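Local atomic coordinates of DNA repair and telomere maintenance protein nbs1 (Schizosaccharomyces pombe, PDB entry 3I0N), a protein that serves as the phosphoprotein-binding adaptor subunit of the MRN complex, which repairs DNA double-strand breaks and maintains telomeres. Residues A232-S237 with V272-V277. Residues are numbered along the deposited sequence; the frame is centred on the assembly and turned at random.
Sequences AMLNTS and VLNNAV
With CG placed beside the backbone N (chi1 -62° in Met-233, -62° in Asn-274), Met-233 runs alongside Val-272 and Asn-274 turns its carboxamide toward residues 234-236. The Met-233 chain bends at its last torsion, and its CE lies 3.9 Å from CG1 of Val-272, the valine branch anti to the backbone N. The two side chains lie side by side, and both also touch Leu-244 of helix 238-246 and Ile-294 of helix 294-297. In the backbone, Val-272 N donates to Ala-232 O at 2.7 Å, a nearly straight bond (171° at the hydrogen) that links the parallel strands 230-233 and 270-272, the two middle strands of the second BRCT repeat's four-stranded sheet. Further along the two segments, side chains take over the contact. Leu-234 crosses Asn-274 at about a right angle, its CD2 3.2 Å from Asn-274 OD1, while Thr-236 OG1 stays 3.7 Å from the same oxygen, too far for a bond. ND2 of Asn-274 donates to a water oxygen 3.3 Å away, a long bond, and this water donates in turn to Thr-236 O at 2.9 Å. Were Asn-274 an alanine, the water would probably lose the ND2 donor and Leu-234 CD2 the carboxamide it packs against. Direct backbone bonding and apolar packing thus join the strands, whereas Asn-274, at the N-cap position of helix 275-279, meets Thr-236 through a water, with no direct hydrogen bond.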
ATOM      1  N   ALA A 232     -24.378  16.517  -4.469  1.00 40.37           N
ATOM      2  CA  ALA A 232     -24.469  16.731  -3.033  1.00 40.70           C
ATOM      3  C   ALA A 232     -24.245  15.419  -2.287  1.00 41.06           C
ATOM      4  O   ALA A 232     -24.696  14.366  -2.731  1.00 40.82           O
ATOM      5  CB  ALA A 232     -25.811  17.336  -2.674  1.00 40.76           C
ATOM      6  N   MET A 233     -23.543  15.496  -1.157  1.00 41.74           N
ATOM      7  CA  MET A 233     -23.160  14.321  -0.371  1.00 42.54           C
ATOM      8  C   MET A 233     -23.351  14.546   1.124  1.00 42.85           C
ATOM      9  O   MET A 233     -23.250  15.673   1.606  1.00 42.73           O
ATOM     10  CB  MET A 233     -21.687  13.994  -0.590  1.00 42.70           C
ATOM     11  CG  MET A 233     -21.291  13.646  -1.995  1.00 44.08           C
ATOM     12  SD  MET A 233     -19.631  12.957  -1.979  1.00 47.94           S
ATOM     13  CE  MET A 233     -19.977  11.270  -1.477  1.00 46.74           C
ATOM     14  N   LEU A 234     -23.582  13.459   1.856  1.00 43.49           N
ATOM     15  CA  LEU A 234     -23.695  13.514   3.315  1.00 43.90           C
ATOM     16  C   LEU A 234     -22.304  13.566   3.987  1.00 44.21           C
ATOM     17  O   LEU A 234     -21.272  13.529   3.305  1.00 44.11           O
ATOM     18  CB  LEU A 234     -24.536  12.339   3.832  1.00 43.86           C
ATOM     19  CG  LEU A 234     -25.525  12.623   4.971  1.00 44.17           C
ATOM     20  CD1 LEU A 234     -26.834  13.213   4.446  1.00 44.39           C
ATOM     21  CD2 LEU A 234     -25.806  11.361   5.755  1.00 44.25           C
ATOM     22  N   ASN A 235     -22.295  13.638   5.319  1.00 44.61           N
ATOM     23  CA  ASN A 235     -21.098  13.969   6.120  1.00 44.91           C
ATOM     24  C   ASN A 235     -20.088  12.838   6.362  1.00 45.06           C
ATOM     25  O   ASN A 235     -19.159  12.996   7.166  1.00 45.06           O
ATOM     26  CB  ASN A 235     -21.515  14.516   7.498  1.00 44.95           C
ATOM     27  CG  ASN A 235     -22.855  15.223   7.478  1.00 44.97           C
ATOM     28  OD1 ASN A 235     -23.789  14.818   8.168  1.00 45.19           O
ATOM     29  ND2 ASN A 235     -22.953  16.285   6.693  1.00 45.18           N
ATOM     30  N   THR A 236     -20.267  11.706   5.684  1.00 45.16           N
ATOM     31  CA  THR A 236     -19.475  10.512   5.985  1.00 45.04           C
ATOM     32  C   THR A 236     -18.519  10.146   4.854  1.00 44.76           C
ATOM     33  O   THR A 236     -18.852  10.274   3.674  1.00 44.55           O
ATOM     34  CB  THR A 236     -20.383   9.295   6.369  1.00 45.22           C
ATOM     35  OG1 THR A 236     -21.322   9.693   7.379  1.00 45.41           O
ATOM     36  CG2 THR A 236     -19.557   8.112   6.900  1.00 45.10           C
ATOM     37  N   SER A 237     -17.328   9.704   5.261  1.00 44.41           N
ATOM     38  CA  SER A 237     -16.281   9.180   4.383  1.00 44.04           C
ATOM     39  C   SER A 237     -15.602  10.249   3.528  1.00 43.70           C
ATOM     40  O   SER A 237     -16.173  10.747   2.553  1.00 43.47           O
ATOM     41  CB  SER A 237     -16.792   8.013   3.527  1.00 44.03           C
ATOM     42  OG  SER A 237     -15.712   7.312   2.932  1.00 43.93           O
ATOM     43  N   VAL A 272     -25.756  12.086  -3.841  1.00 39.31           N
ATOM     44  CA  VAL A 272     -25.144  10.846  -3.402  1.00 39.82           C
ATOM     45  C   VAL A 272     -25.484  10.615  -1.938  1.00 40.54           C
ATOM     46  O   VAL A 272     -25.124  11.407  -1.062  1.00 40.50           O
ATOM     47  CB  VAL A 272     -23.613  10.820  -3.625  1.00 39.79           C
ATOM     48  CG1 VAL A 272     -23.024   9.521  -3.083  1.00 39.83           C
ATOM     49  CG2 VAL A 272     -23.287  10.961  -5.101  1.00 39.38           C
ATOM     50  N   LEU A 273     -26.195   9.519  -1.697  1.00 41.42           N
ATOM     51  CA  LEU A 273     -26.664   9.160  -0.371  1.00 42.39           C
ATOM     52  C   LEU A 273     -25.857   8.006   0.189  1.00 43.11           C
ATOM     53  O   LEU A 273     -25.285   7.213  -0.563  1.00 43.20           O
ATOM     54  CB  LEU A 273     -28.140   8.760  -0.428  1.00 42.33           C
ATOM     55  CG  LEU A 273     -29.182   9.810  -0.815  1.00 42.47           C
ATOM     56  CD1 LEU A 273     -30.525   9.140  -1.012  1.00 42.84           C
ATOM     57  CD2 LEU A 273     -29.285  10.918   0.225  1.00 42.98           C
ATOM     58  N   ASN A 274     -25.810   7.922   1.516  1.00 44.09           N
ATOM     59  CA  ASN A 274     -25.236   6.769   2.193  1.00 45.10           C
ATOM     60  C   ASN A 274     -26.180   5.583   2.086  1.00 45.68           C
ATOM     61  O   ASN A 274     -27.364   5.747   1.778  1.00 45.84           O
ATOM     62  CB  ASN A 274     -24.966   7.073   3.666  1.00 45.33           C
ATOM     63  CG  ASN A 274     -23.961   8.189   3.865  1.00 45.83           C
ATOM     64  OD1 ASN A 274     -23.986   8.873   4.889  1.00 46.52           O
ATOM     65  ND2 ASN A 274     -23.065   8.374   2.895  1.00 46.20           N
ATOM     66  N   ASN A 275     -25.657   4.393   2.363  1.00 46.36           N
ATOM     67  CA  ASN A 275     -26.436   3.165   2.249  1.00 46.91           C
ATOM     68  C   ASN A 275     -27.649   3.122   3.178  1.00 47.32           C
ATOM     69  O   ASN A 275     -28.687   2.566   2.816  1.00 47.42           O
ATOM     70  CB  ASN A 275     -25.544   1.942   2.471  1.00 46.87           C
ATOM     71  CG  ASN A 275     -24.428   1.825   1.437  1.00 47.23           C
ATOM     72  OD1 ASN A 275     -23.531   0.997   1.583  1.00 47.45           O
ATOM     73  ND2 ASN A 275     -24.480   2.652   0.389  1.00 47.02           N
ATOM     74  N   ALA A 276     -27.518   3.720   4.361  1.00 47.90           N
ATOM     75  CA  ALA A 276     -28.597   3.717   5.356  1.00 48.43           C
ATOM     76  C   ALA A 276     -29.748   4.641   4.980  1.00 48.80           C
ATOM     77  O   ALA A 276     -30.919   4.273   5.108  1.00 48.74           O
ATOM     78  CB  ALA A 276     -28.059   4.061   6.741  1.00 48.46           C
ATOM     79  N   VAL A 277     -29.404   5.838   4.510  1.00 49.33           N
ATOM     80  CA  VAL A 277     -30.398   6.838   4.127  1.00 49.86           C
ATOM     81  C   VAL A 277     -31.021   6.537   2.746  1.00 50.19           C
ATOM     82  O   VAL A 277     -32.060   7.100   2.390  1.00 50.29           O
ATOM     83  CB  VAL A 277     -29.820   8.283   4.237  1.00 49.79           C
ATOM     84  CG1 VAL A 277     -28.856   8.585   3.101  1.00 50.19           C
ATOM     85  CG2 VAL A 277     -30.929   9.322   4.316  1.00 49.84           C
TER
HETATM   86  O   HOH W   1     -20.780  10.292   1.550  1.00 39.47           O